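Local coordinates for MexT protein (PDB 6L33), which activates transcription of the genes for the MexEF-OprN efflux pump as a LysR-type regulator, here represented by its regulatory domain, at residues L23-L26 / L27-L30; L47-P50 / N51-S55; L94-D97 / D98-R102; S114-V117 / D118-L121; R199-I202 / S203-I206. One frame throughout, in Å; residues are numbered along the deposited sequence.

Contact 1: residues L23-L26 / L27-L30; sequences LPPL and LRRL
Leu23 and Leu27 sit one turn apart on helix 18-33, the crossover helix of the beta-alpha-beta unit it makes with strands 9-14 and 38-43 in this LysR substrate-binding domain. The apolar contacts come in two pairs. The two leucines run alongside each other, pointing the same way, and Leu23 CD2 presses on Leu27 CG at 3.4 Å, tighter than carbons usually pack. Leu26 and Leu30 keep the same spacing along the helix but meet at a slant, with Leu30 CD2 3.5 Å from Leu26 CG. Leu26 holds CG beside its own carbonyl carbon (chi1 176°), and that puts the branch point next to Leu30. The two pairs have different neighbours: Leu23 and Leu27 pack on Leu143 and Leu132 of the second subunit, Leu26 and Leu30 on helix 193-203.

The backbone bonds are uneven. Leu27 N reaches Leu23 O at 2.8 Å in an almost straight bond, and Leu30 N reaches Leu26 O at 3.3 Å. Between them, Arg28 N to Pro24 O and Arg29 N to Pro25 O are both weak. The prolines have no N-H to give to the turn before, and the helix is kinked there.

Among the charged groups, Arg29 leads off to a salt bridge with Glu33. Arg28 folds back instead, its chain bent at chi3 (-85°), and lays one guanidinium face over Pro24 O, which sits toward the rim. Arg28 NH2 comes to 3.5 Å from Pro25 CA and lies 3.9 Å from Pro25 CB.

Contact 2: residues L47-P50 / N51-S55; sequences LLMP and NLLAS
Met49, modelled as selenomethionine, and Leu53 meet on the inner side of helix 49-55, a short helix of the LysR substrate-binding domain that follows strand 38-43 in the chain. Their side chains approach at a slant rather than in parallel. Met49 starts with CG beside its carbonyl carbon (chi1 -168°) and then bends at chi2, which swings the end of the chain back toward the next turn, so that the terminal CE touches Leu53 CD1 at 3.8 Å. Both side chains lie against strand 181-186, Met49 on Ala184 and Leu53 on Arg186, while Met49 also packs on Leu68.

Leu52 goes a different way round the helix. Its CG comes to 3.4 Å from Leu48 O, and Leu52 CD1 lies 4.3 Å from Leu48 CB, a loose contact. Leu52 also packs on Glu57 and Ile58. Pro50 lies in the first turn, a position where a missing N-H costs the helix nothing, and its ring packs on Pro69.

Three successive i to i+4 bonds run beneath these side chains. Leu52 N donates to Leu48 O at 2.9 Å, nearly in line with the carbonyl bond, whereas Leu53 N meets Met49 O at 3.2 Å with the donor tilted about 22° from the carbonyl plane. Asn45 OD1 takes bonds from the backbone N of both Leu47 and Leu48. Pro50 O accepts from Ala54 N at 2.9 Å, and Ala54 CB lies 3.3 Å from that same oxygen.

Contact 3: residues L94-D97 / D98-R102; sequences LTLD and DYCAR
Tyr99 N and Cys100 N donate back to Thr95 O and Leu96 O, at 2.9 and 3.0 Å, and so wind the first turn of helix 96-101. At its start Thr95 and Asp98 trade side-chain for backbone. Thr95 OG1 takes Asp98 N at 3.2 Å in an almost straight bond; with chi1 at 67° the hydroxyl sits between its own N and carbonyl carbon, facing the N-H of the turn. In return Asp98 OD2 accepts from Thr95 N, also at 3.2 Å, though the donor stands well above the carboxylate plane. Together the two bonds make a capping box, with Thr95 as the N-cap. Leu94, just before the cap, crosses the end of Arg102 at about a right angle, its CD2 3.5 Å from Arg102 NH2, and that same methyl packs on Asp98 CB. The Arg102 guanidinium itself is bound to Asp88 and to Asp148 O. On the other side of the helix Leu96 CD1 rests 4.1 Å from Cys100 SG, both side chains also touching Leu121 of helix 116-123. Tyr99 points into the domain, where its OH is hydrogen-bonded to Thr152 OG1 and its ring meets His104 and Phe174 edge-to-face.

Contact 4: residues S114-V117 / D118-L121; sequences SGFV and DEEL. With SO4 (sulfate ion), chain G.
Gly115 N donates to Asp118 OD2 at 2.6 Å, the shortest polar bond across this turn. The donor comes in on the anti side of the carboxylate, close to its plane, and Asp118 reaches back to it because CG stands beside the backbone N (chi1 -54°). The other oxygen, Asp118 OD1, forms a salt bridge with Arg128 NE, and a water that is hydrogen-bonded to Ser114 OG gives it a weak bond as well. Both carboxylate oxygens are thus engaged.

Beyond that, Glu119 N bonds to Gly115 O at 3.0 Å and Leu121 N to Val117 O at 2.8 Å. Val117 and Leu121 run side by side, Val117 CG1 4.0 Å from Leu121 CD1, on the flank that packs against helix 96-101. Phe116 and Glu119 also point the same way, their ring and carboxylate planes 58° apart, with Glu119 OE1 3.8 Å from Phe116 CD1.

A sulfate, probably from the crystallisation liquor, sits over the start of the helix. Phe116 N donates to its O1 at 3.0 Å and Val117 N to its O2 at 3.2 Å, both nearly straight, while Val117 CG2 touches it from the side. Backbone N-H groups of a first turn holding an anion are a familiar helix N-terminal anion site, here on the crossover helix between strands 103-107 and 129-134.

Contact 5: residues R199-I202 / S203-I206; sequences RSRI and SMFI
Ser203 grips Arg199 O twice, at the point where helix 193-203 runs out into the C-terminal tail of the LysR substrate-binding domain. Its backbone N donates at 2.9 Å and its hydroxyl OG at 3.0 Å, and the two donors reach that oxygen from opposite faces of the carbonyl plane. The hydroxyl can do so because OG lies beside its own backbone N (chi1 -57°).

Met204, a selenomethionine, has only weak bonds from its N, shared between Ser200 O and Arg201 O. Its side chain lies alongside Arg201, pointing the same way, and the bend at chi3 brings CE to 3.9 Å from Arg201 CG, with CD and NE no farther. The Arg201 guanidinium has other partners: NH1 bonds in plane to Ser200 OG, which is itself hydrogen-bonded to Trp197 O, and NE makes a salt bridge with Glu33.

Phe205 N turns back to Ile202 O at 3.0 Å, standing well above that carbonyl plane as the chain leaves helical geometry. The ring presents an edge to the helix end, CD2 lying 3.3 Å from Arg201 O, and it also packs on Pro25.

Ile206, the last modelled residue, adds a weak bond from its N to Ile202 O and a loose contact of its CG2 with Ile202 CG2, 4.3 Å away.

Sound i to i+4 bonding thus ends with Ser203, whose hydroxyl gives Arg199 O an extra bond. Farther on, Arg201 O has a ring edge and a weak bond, while Ile202 O keeps one good bond, from Phe205 N.

Contacts 1 and 5 belong together: helices 18-33 and 193-203 pack on each other, with Leu26 against Ile202 and Pro25 O against Phe205. Contact 1 is the most buried of the five, with leucine pairs as its apolar part, and it alone meets the second subunit. Contacts 3 and 4 form a second touching pair, centres 34 to 42 Å from those of contacts 1 and 5, on the opposite side of the chain's centre, where Tyr99 and Cys100 meet Val117 and Leu121. Both open a helix, contact 3 by a capping box and contact 4, nearer the surface, with an aspartate bonding back to Gly115 N, and a sulfate bound at the first-turn N-H groups. Contact 2 touches none of the others and is partly buried, its selenomethionine inward.

Contact 1: residues L23-L26 / L27-L30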
loop_
_atom_site.group_PDB
_atom_site.type_symbol
_atom_site.label_atom_id
_atom_site.label_comp_id
_atom_site.label_asym_id
_atom_site.label_seq_id
_atom_site.Cartn_x
_atom_site.Cartn_y
_atom_site.Cartn_z
ATOM N N LEU B 23 -9.175 -5.410 -9.686
ATOM C CA LEU B 23 -10.218 -4.519 -9.179
ATOM C C LEU B 23 -11.001 -3.802 -10.276
ATOM O O LEU B 23 -12.242 -3.806 -10.209
ATOM C CB LEU B 23 -9.594 -3.529 -8.187
ATOM C CG LEU B 23 -10.402 -3.053 -6.977
ATOM C CD1 LEU B 23 -9.550 -2.209 -6.060
ATOM C CD2 LEU B 23 -11.583 -2.253 -7.419
ATOM N N PRO B 24 -10.382 -3.165 -11.275
ATOM C CA PRO B 24 -11.166 -2.363 -12.237
ATOM C C PRO B 24 -12.201 -3.192 -12.986
ATOM O O PRO B 24 -13.378 -2.802 -13.020
ATOM C CB PRO B 24 -10.098 -1.785 -13.178
ATOM C CG PRO B 24 -8.876 -1.727 -12.339
ATOM C CD PRO B 24 -8.934 -2.951 -11.465
ATOM N N PRO B 25 -11.839 -4.332 -13.598
ATOM C CA PRO B 25 -12.888 -5.120 -14.264
ATOM C C PRO B 25 -13.888 -5.713 -13.291
ATOM O O PRO B 25 -15.067 -5.854 -13.639
ATOM C CB PRO B 25 -12.099 -6.213 -14.998
ATOM C CG PRO B 25 -10.877 -6.376 -14.198
ATOM C CD PRO B 25 -10.525 -4.993 -13.741
ATOM N N LEU B 26 -13.456 -6.058 -12.078
ATOM C CA LEU B 26 -14.374 -6.623 -11.099
ATOM C C LEU B 26 -15.438 -5.608 -10.698
ATOM O O LEU B 26 -16.637 -5.904 -10.731
ATOM C CB LEU B 26 -13.598 -7.104 -9.875
ATOM C CG LEU B 26 -14.454 -7.641 -8.732
ATOM C CD1 LEU B 26 -14.830 -9.101 -8.969
ATOM C CD2 LEU B 26 -13.751 -7.457 -7.400
ATOM N N LEU B 27 -15.010 -4.396 -10.330
ATOM C CA LEU B 27 -15.943 -3.359 -9.897
ATOM C C LEU B 27 -17.055 -3.133 -10.911
ATOM O O LEU B 27 -18.216 -2.923 -10.537
ATOM C CB LEU B 27 -15.194 -2.051 -9.654
ATOM C CG LEU B 27 -14.861 -1.680 -8.212
ATOM C CD1 LEU B 27 -14.458 -0.223 -8.150
ATOM C CD2 LEU B 27 -16.019 -1.960 -7.270
ATOM N N ARG B 28 -16.718 -3.166 -12.201
ATOM C CA ARG B 28 -17.720 -2.924 -13.233
ATOM C C ARG B 28 -18.794 -4.006 -13.247
ATOM O O ARG B 28 -19.965 -3.707 -13.509
ATOM C CB ARG B 28 -17.043 -2.821 -14.599
ATOM C CG ARG B 28 -16.129 -1.615 -14.742
ATOM C CD ARG B 28 -15.560 -1.512 -16.149
ATOM N NE ARG B 28 -14.359 -2.324 -16.319
ATOM C CZ ARG B 28 -13.129 -1.827 -16.409
ATOM N NH1 ARG B 28 -12.935 -0.518 -16.345
ATOM N NH2 ARG B 28 -12.092 -2.640 -16.565
ATOM N N ARG B 29 -18.425 -5.255 -12.958
ATOM C CA ARG B 29 -19.403 -6.338 -12.990
ATOM C C ARG B 29 -20.393 -6.223 -11.835
ATOM O O ARG B 29 -21.612 -6.279 -12.045
ATOM C CB ARG B 29 -18.695 -7.694 -12.968
ATOM C CG ARG B 29 -19.600 -8.887 -13.292
ATOM C CD ARG B 29 -20.680 -8.515 -14.303
ATOM N NE ARG B 29 -20.991 -9.598 -15.235
ATOM C CZ ARG B 29 -21.866 -10.568 -14.991
ATOM N NH1 ARG B 29 -22.520 -10.602 -13.839
ATOM N NH2 ARG B 29 -22.088 -11.508 -15.899
ATOM N N LEU B 30 -19.891 -6.066 -10.606
ATOM C CA LEU B 30 -20.789 -5.958 -9.459
ATOM C C LEU B 30 -21.693 -4.739 -9.581
ATOM O O LEU B 30 -22.870 -4.788 -9.206
ATOM C CB LEU B 30 -19.993 -5.896 -8.154
ATOM C CG LEU B 30 -19.209 -7.124 -7.680
ATOM C CD1 LEU B 30 -19.943 -8.405 -7.973
ATOM C CD2 LEU B 30 -17.855 -7.173 -8.302
#

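Contact 2: residues L47-P50 / N51-S55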
loop_
_atom_site.group_PDB
_atom_site.type_symbol
_atom_site.label_atom_id
_atom_site.label_comp_id
_atom_site.label_asym_id
_atom_site.label_seq_id
_atom_site.Cartn_x
_atom_site.Cartn_y
_atom_site.Cartn_z
ATOM N N LEU B 47 1.294 -12.859 5.578
ATOM C CA LEU B 47 1.346 -12.808 7.036
ATOM C C LEU B 47 0.016 -12.379 7.647
ATOM O O LEU B 47 -0.421 -12.960 8.645
ATOM C CB LEU B 47 2.454 -11.859 7.502
ATOM C CG LEU B 47 3.903 -12.314 7.322
ATOM C CD1 LEU B 47 4.855 -11.315 7.964
ATOM C CD2 LEU B 47 4.113 -13.707 7.894
ATOM N N LEU B 48 -0.634 -11.367 7.069
ATOM C CA LEU B 48 -1.906 -10.880 7.588
ATOM C C LEU B 48 -3.081 -11.768 7.205
ATOM O O LEU B 48 -4.155 -11.641 7.806
ATOM C CB LEU B 48 -2.179 -9.462 7.083
ATOM C CG LEU B 48 -1.352 -8.300 7.631
ATOM C CD1 LEU B 48 -1.882 -6.986 7.080
ATOM C CD2 LEU B 48 -1.367 -8.293 9.151
HETATM N N MSE B 49 -2.903 -12.652 6.229
HETATM C CA MSE B 49 -4.015 -13.403 5.652
HETATM C C MSE B 49 -4.804 -14.256 6.664
HETATM O O MSE B 49 -6.033 -14.175 6.693
HETATM C CB MSE B 49 -3.506 -14.274 4.498
HETATM C CG MSE B 49 -4.602 -14.867 3.653
HETATM SE SE MSE B 49 -5.733 -13.500 2.850
HETATM C CE MSE B 49 -7.159 -14.685 2.259
ATOM N N PRO B 50 -4.132 -15.066 7.495
ATOM C CA PRO B 50 -4.891 -15.796 8.525
ATOM C C PRO B 50 -5.565 -14.878 9.530
ATOM O O PRO B 50 -6.668 -15.191 9.993
ATOM C CB PRO B 50 -3.832 -16.692 9.188
ATOM C CG PRO B 50 -2.529 -16.116 8.809
ATOM C CD PRO B 50 -2.714 -15.471 7.482
ATOM N N ASN B 51 -4.936 -13.748 9.870
ATOM C CA ASN B 51 -5.556 -12.791 10.782
ATOM C C ASN B 51 -6.826 -12.198 10.188
ATOM O O ASN B 51 -7.842 -12.062 10.882
ATOM C CB ASN B 51 -4.573 -11.669 11.124
ATOM C CG ASN B 51 -3.246 -12.184 11.638
ATOM O OD1 ASN B 51 -2.505 -12.857 10.919
ATOM N ND2 ASN B 51 -2.927 -11.851 12.884
ATOM N N LEU B 52 -6.782 -11.817 8.908
ATOM C CA LEU B 52 -7.942 -11.190 8.279
ATOM C C LEU B 52 -9.127 -12.146 8.217
ATOM O O LEU B 52 -10.277 -11.733 8.405
ATOM C CB LEU B 52 -7.578 -10.701 6.877
ATOM C CG LEU B 52 -6.576 -9.549 6.780
ATOM C CD1 LEU B 52 -6.149 -9.335 5.338
ATOM C CD2 LEU B 52 -7.161 -8.273 7.365
ATOM N N LEU B 53 -8.867 -13.429 7.954
ATOM C CA LEU B 53 -9.951 -14.403 7.886
ATOM C C LEU B 53 -10.472 -14.749 9.276
ATOM O O LEU B 53 -11.682 -14.710 9.524
ATOM C CB LEU B 53 -9.481 -15.663 7.158
ATOM C CG LEU B 53 -9.246 -15.557 5.648
ATOM C CD1 LEU B 53 -8.479 -16.770 5.138
ATOM C CD2 LEU B 53 -10.563 -15.399 4.899
ATOM N N ALA B 54 -9.570 -15.086 10.201
ATOM C CA ALA B 54 -9.997 -15.561 11.514
ATOM C C ALA B 54 -10.706 -14.475 12.316
ATOM O O ALA B 54 -11.544 -14.789 13.170
ATOM C CB ALA B 54 -8.798 -16.098 12.294
ATOM N N SER B 55 -10.393 -13.206 12.060
ATOM C CA SER B 55 -10.990 -12.106 12.806
ATOM C C SER B 55 -12.274 -11.579 12.180
ATOM O O SER B 55 -12.988 -10.809 12.831
ATOM C CB SER B 55 -9.991 -10.955 12.940
ATOM O OG SER B 55 -9.637 -10.445 11.667
#

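Contact 3: residues L94-D97 / D98-R102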
loop_
_atom_site.group_PDB
_atom_site.type_symbol
_atom_site.label_atom_id
_atom_site.label_comp_id
_atom_site.label_asym_id
_atom_site.label_seq_id
_atom_site.Cartn_x
_atom_site.Cartn_y
_atom_site.Cartn_z
ATOM N N LEU B 94 22.776 -10.980 -14.017
ATOM C CA LEU B 94 23.519 -11.050 -12.767
ATOM C C LEU B 94 23.931 -12.488 -12.478
ATOM O O LEU B 94 23.111 -13.409 -12.559
ATOM C CB LEU B 94 22.676 -10.507 -11.615
ATOM C CG LEU B 94 22.239 -9.044 -11.686
ATOM C CD1 LEU B 94 21.183 -8.757 -10.632
ATOM C CD2 LEU B 94 23.434 -8.121 -11.515
ATOM N N THR B 95 25.205 -12.682 -12.155
ATOM C CA THR B 95 25.640 -13.948 -11.593
ATOM C C THR B 95 25.327 -13.983 -10.100
ATOM O O THR B 95 24.944 -12.978 -9.493
ATOM C CB THR B 95 27.138 -14.163 -11.808
ATOM O OG1 THR B 95 27.869 -13.193 -11.045
ATOM C CG2 THR B 95 27.501 -14.029 -13.279
ATOM N N LEU B 96 25.501 -15.162 -9.503
ATOM C CA LEU B 96 25.328 -15.283 -8.060
ATOM C C LEU B 96 26.262 -14.337 -7.316
ATOM O O LEU B 96 25.861 -13.708 -6.330
ATOM C CB LEU B 96 25.559 -16.730 -7.624
ATOM C CG LEU B 96 25.441 -17.011 -6.124
ATOM C CD1 LEU B 96 24.071 -16.604 -5.594
ATOM C CD2 LEU B 96 25.718 -18.477 -5.841
ATOM N N ASP B 97 27.507 -14.210 -7.787
ATOM C CA ASP B 97 28.455 -13.291 -7.163
ATOM C C ASP B 97 27.967 -11.850 -7.255
ATOM O O ASP B 97 28.010 -11.106 -6.269
ATOM C CB ASP B 97 29.835 -13.427 -7.813
ATOM C CG ASP B 97 30.615 -14.616 -7.291
ATOM O OD1 ASP B 97 30.325 -15.077 -6.168
ATOM O OD2 ASP B 97 31.525 -15.083 -8.007
ATOM N N ASP B 98 27.520 -11.431 -8.445
ATOM C CA ASP B 98 26.944 -10.097 -8.592
ATOM C C ASP B 98 25.782 -9.895 -7.631
ATOM O O ASP B 98 25.665 -8.844 -6.989
ATOM C CB ASP B 98 26.457 -9.870 -10.026
ATOM C CG ASP B 98 27.560 -9.990 -11.057
ATOM O OD1 ASP B 98 28.746 -9.835 -10.697
ATOM O OD2 ASP B 98 27.231 -10.228 -12.239
ATOM N N TYR B 99 24.909 -10.897 -7.528
ATOM C CA TYR B 99 23.720 -10.784 -6.690
ATOM C C TYR B 99 24.096 -10.556 -5.233
ATOM O O TYR B 99 23.556 -9.663 -4.569
ATOM C CB TYR B 99 22.874 -12.048 -6.844
ATOM C CG TYR B 99 21.549 -12.012 -6.129
ATOM C CD1 TYR B 99 20.414 -11.520 -6.760
ATOM C CD2 TYR B 99 21.427 -12.479 -4.827
ATOM C CE1 TYR B 99 19.197 -11.490 -6.111
ATOM C CE2 TYR B 99 20.215 -12.450 -4.170
ATOM C CZ TYR B 99 19.102 -11.954 -4.817
ATOM O OH TYR B 99 17.891 -11.931 -4.165
ATOM N N CYS B 100 25.038 -11.351 -4.724
ATOM C CA CYS B 100 25.424 -11.267 -3.321
ATOM C C CYS B 100 26.187 -9.990 -2.999
ATOM O O CYS B 100 26.252 -9.602 -1.828
ATOM C CB CYS B 100 26.270 -12.486 -2.952
ATOM S SG CYS B 100 25.291 -13.975 -2.655
ATOM N N ALA B 101 26.771 -9.332 -4.004
ATOM C CA ALA B 101 27.565 -8.133 -3.772
ATOM C C ALA B 101 26.755 -6.848 -3.865
ATOM O O ALA B 101 27.179 -5.824 -3.317
ATOM C CB ALA B 101 28.726 -8.065 -4.770
ATOM N N ARG B 102 25.623 -6.869 -4.528
ATOM C CA ARG B 102 24.866 -5.638 -4.680
ATOM C C ARG B 102 23.907 -5.453 -3.511
ATOM O O ARG B 102 23.620 -6.401 -2.777
ATOM C CB ARG B 102 24.123 -5.657 -6.014
ATOM C CG ARG B 102 25.067 -5.373 -7.175
ATOM C CD ARG B 102 24.414 -5.517 -8.529
ATOM N NE ARG B 102 23.342 -4.550 -8.726
ATOM C CZ ARG B 102 22.912 -4.155 -9.919
ATOM N NH1 ARG B 102 21.927 -3.274 -10.009
ATOM N NH2 ARG B 102 23.473 -4.636 -11.022
#

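Contact 4: residues S114-V117 / D118-L121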
loop_
_atom_site.group_PDB
_atom_site.type_symbol
_atom_site.label_atom_id
_atom_site.label_comp_id
_atom_site.label_asym_id
_atom_site.label_seq_id
_atom_site.Cartn_x
_atom_site.Cartn_y
_atom_site.Cartn_z
ATOM N N SER B 114 15.539 -9.483 6.912
ATOM C CA SER B 114 15.934 -10.687 6.203
ATOM C C SER B 114 14.688 -11.425 5.741
ATOM O O SER B 114 13.595 -11.253 6.290
ATOM C CB SER B 114 16.809 -11.599 7.076
ATOM O OG SER B 114 17.941 -10.897 7.564
ATOM N N GLY B 115 14.862 -12.241 4.710
ATOM C CA GLY B 115 13.753 -12.985 4.150
ATOM C C GLY B 115 14.124 -14.404 3.779
ATOM O O GLY B 115 15.147 -14.928 4.230
ATOM N N PHE B 116 13.292 -15.034 2.950
ATOM C CA PHE B 116 13.552 -16.413 2.553
ATOM C C PHE B 116 14.788 -16.522 1.671
ATOM O O PHE B 116 15.505 -17.526 1.740
ATOM C CB PHE B 116 12.331 -16.982 1.839
ATOM C CG PHE B 116 11.171 -17.255 2.754
ATOM C CD1 PHE B 116 11.224 -18.295 3.668
ATOM C CD2 PHE B 116 10.032 -16.468 2.706
ATOM C CE1 PHE B 116 10.159 -18.549 4.513
ATOM C CE2 PHE B 116 8.965 -16.716 3.549
ATOM C CZ PHE B 116 9.029 -17.757 4.454
ATOM N N VAL B 117 15.051 -15.508 0.845
ATOM C CA VAL B 117 16.277 -15.492 0.050
ATOM C C VAL B 117 17.496 -15.584 0.961
ATOM O O VAL B 117 18.426 -16.359 0.711
ATOM C CB VAL B 117 16.325 -14.232 -0.835
ATOM C CG1 VAL B 117 17.745 -13.963 -1.311
ATOM C CG2 VAL B 117 15.373 -14.379 -2.018
ATOM N N ASP B 118 17.499 -14.797 2.039
ATOM C CA ASP B 118 18.587 -14.862 3.008
ATOM C C ASP B 118 18.660 -16.235 3.661
ATOM O O ASP B 118 19.754 -16.755 3.916
ATOM C CB ASP B 118 18.402 -13.774 4.062
ATOM C CG ASP B 118 18.258 -12.396 3.451
ATOM O OD1 ASP B 118 19.288 -11.826 3.038
ATOM O OD2 ASP B 118 17.120 -11.888 3.375
ATOM N N GLU B 119 17.501 -16.835 3.942
ATOM C CA GLU B 119 17.475 -18.182 4.500
ATOM C C GLU B 119 18.100 -19.183 3.536
ATOM O O GLU B 119 18.870 -20.058 3.950
ATOM C CB GLU B 119 16.032 -18.567 4.836
ATOM C CG GLU B 119 15.852 -19.941 5.456
ATOM C CD GLU B 119 14.395 -20.243 5.774
ATOM O OE1 GLU B 119 13.701 -19.343 6.294
ATOM O OE2 GLU B 119 13.944 -21.374 5.498
ATOM N N GLU B 120 17.802 -19.052 2.241
ATOM C CA GLU B 120 18.349 -19.981 1.257
ATOM C C GLU B 120 19.840 -19.754 1.036
ATOM O O GLU B 120 20.609 -20.718 0.930
ATOM C CB GLU B 120 17.582 -19.854 -0.059
ATOM C CG GLU B 120 18.021 -20.835 -1.139
ATOM C CD GLU B 120 17.726 -22.288 -0.791
ATOM O OE1 GLU B 120 18.266 -23.181 -1.480
ATOM O OE2 GLU B 120 16.953 -22.542 0.159
ATOM N N LEU B 121 20.269 -18.490 0.961
ATOM C CA LEU B 121 21.687 -18.200 0.768
ATOM C C LEU B 121 22.519 -18.693 1.946
ATOM O O LEU B 121 23.652 -19.155 1.764
ATOM C CB LEU B 121 21.898 -16.700 0.563
ATOM C CG LEU B 121 21.442 -16.109 -0.772
ATOM C CD1 LEU B 121 21.690 -14.606 -0.805
ATOM C CD2 LEU B 121 22.139 -16.802 -1.936
HETATM S S SO4 G . 11.829 -12.946 0.252
HETATM O O1 SO4 G . 11.251 -13.280 1.551
HETATM O O2 SO4 G . 13.283 -12.868 0.370
HETATM O O3 SO4 G . 11.467 -13.973 -0.719
HETATM O O4 SO4 G . 11.309 -11.656 -0.192
HETATM O O HOH W 1 19.418 -9.906 5.286
#

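Contact 5: residues R199-I202 / S203-I206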
loop_
_atom_site.group_PDB
_atom_site.type_symbol
_atom_site.label_atom_id
_atom_site.label_comp_id
_atom_site.label_asym_id
_atom_site.label_seq_id
_atom_site.Cartn_x
_atom_site.Cartn_y
_atom_site.Cartn_z
ATOM N N ARG B 199 -17.439 -14.803 -4.692
ATOM C CA ARG B 199 -16.253 -15.563 -5.078
ATOM C C ARG B 199 -16.319 -15.989 -6.539
ATOM O O ARG B 199 -15.310 -15.937 -7.253
ATOM C CB ARG B 199 -16.089 -16.779 -4.167
ATOM C CG ARG B 199 -15.893 -16.420 -2.702
ATOM C CD ARG B 199 -15.344 -17.592 -1.909
ATOM N NE ARG B 199 -16.172 -18.784 -2.047
ATOM C CZ ARG B 199 -17.148 -19.119 -1.210
ATOM N NH1 ARG B 199 -17.426 -18.347 -0.166
ATOM N NH2 ARG B 199 -17.849 -20.227 -1.416
ATOM N N SER B 200 -17.497 -16.412 -7.007
ATOM C CA SER B 200 -17.634 -16.748 -8.420
ATOM C C SER B 200 -17.429 -15.521 -9.299
ATOM O O SER B 200 -16.967 -15.645 -10.439
ATOM C CB SER B 200 -18.999 -17.384 -8.690
ATOM O OG SER B 200 -20.056 -16.467 -8.468
ATOM N N ARG B 201 -17.746 -14.330 -8.784
ATOM C CA ARG B 201 -17.512 -13.112 -9.553
ATOM C C ARG B 201 -16.032 -12.741 -9.577
ATOM O O ARG B 201 -15.536 -12.245 -10.594
ATOM C CB ARG B 201 -18.349 -11.961 -8.992
ATOM C CG ARG B 201 -19.665 -11.730 -9.735
ATOM C CD ARG B 201 -20.501 -13.001 -9.777
ATOM N NE ARG B 201 -21.674 -12.884 -10.637
ATOM C CZ ARG B 201 -22.532 -13.875 -10.862
ATOM N NH1 ARG B 201 -22.346 -15.057 -10.291
ATOM N NH2 ARG B 201 -23.576 -13.685 -11.658
ATOM N N ILE B 202 -15.311 -12.971 -8.475
ATOM C CA ILE B 202 -13.867 -12.750 -8.484
ATOM C C ILE B 202 -13.189 -13.709 -9.453
ATOM O O ILE B 202 -12.293 -13.321 -10.212
ATOM C CB ILE B 202 -13.279 -12.892 -7.066
ATOM C CG1 ILE B 202 -13.955 -11.930 -6.090
ATOM C CG2 ILE B 202 -11.774 -12.644 -7.098
ATOM C CD1 ILE B 202 -13.271 -10.594 -5.985
ATOM N N SER B 203 -13.601 -14.980 -9.436
ATOM C CA SER B 203 -12.975 -15.983 -10.291
ATOM C C SER B 203 -13.215 -15.716 -11.770
ATOM O O SER B 203 -12.460 -16.218 -12.609
ATOM C CB SER B 203 -13.483 -17.376 -9.923
ATOM O OG SER B 203 -13.239 -17.661 -8.556
HETATM N N MSE B 204 -14.234 -14.932 -12.101
HETATM C CA MSE B 204 -14.541 -14.591 -13.483
HETATM C C MSE B 204 -13.464 -13.683 -14.080
HETATM O O MSE B 204 -13.392 -13.508 -15.297
HETATM C CB MSE B 204 -15.915 -13.919 -13.557
HETATM C CG MSE B 204 -16.480 -13.741 -14.954
HETATM SE SE MSE B 204 -17.936 -12.445 -14.972
HETATM C CE MSE B 204 -18.786 -12.933 -13.287
ATOM N N PHE B 205 -12.616 -13.119 -13.220
ATOM C CA PHE B 205 -11.587 -12.184 -13.650
ATOM C C PHE B 205 -10.170 -12.623 -13.307
ATOM O O PHE B 205 -9.217 -11.925 -13.677
ATOM C CB PHE B 205 -11.852 -10.796 -13.053
ATOM C CG PHE B 205 -13.123 -10.167 -13.541
ATOM C CD1 PHE B 205 -13.182 -9.581 -14.794
ATOM C CD2 PHE B 205 -14.263 -10.175 -12.756
ATOM C CE1 PHE B 205 -14.352 -9.006 -15.252
ATOM C CE2 PHE B 205 -15.436 -9.602 -13.208
ATOM C CZ PHE B 205 -15.481 -9.016 -14.457
ATOM N N ILE B 206 -9.995 -13.745 -12.617
ATOM C CA ILE B 206 -8.660 -14.277 -12.366
ATOM C C ILE B 206 -8.689 -15.799 -12.400
ATOM O O ILE B 206 -7.783 -16.434 -12.943
ATOM C CB ILE B 206 -8.089 -13.771 -11.028
ATOM C CG1 ILE B 206 -6.615 -14.164 -10.900
ATOM C CG2 ILE B 206 -8.887 -14.331 -9.862
ATOM C CD1 ILE B 206 -5.694 -13.414 -11.843
#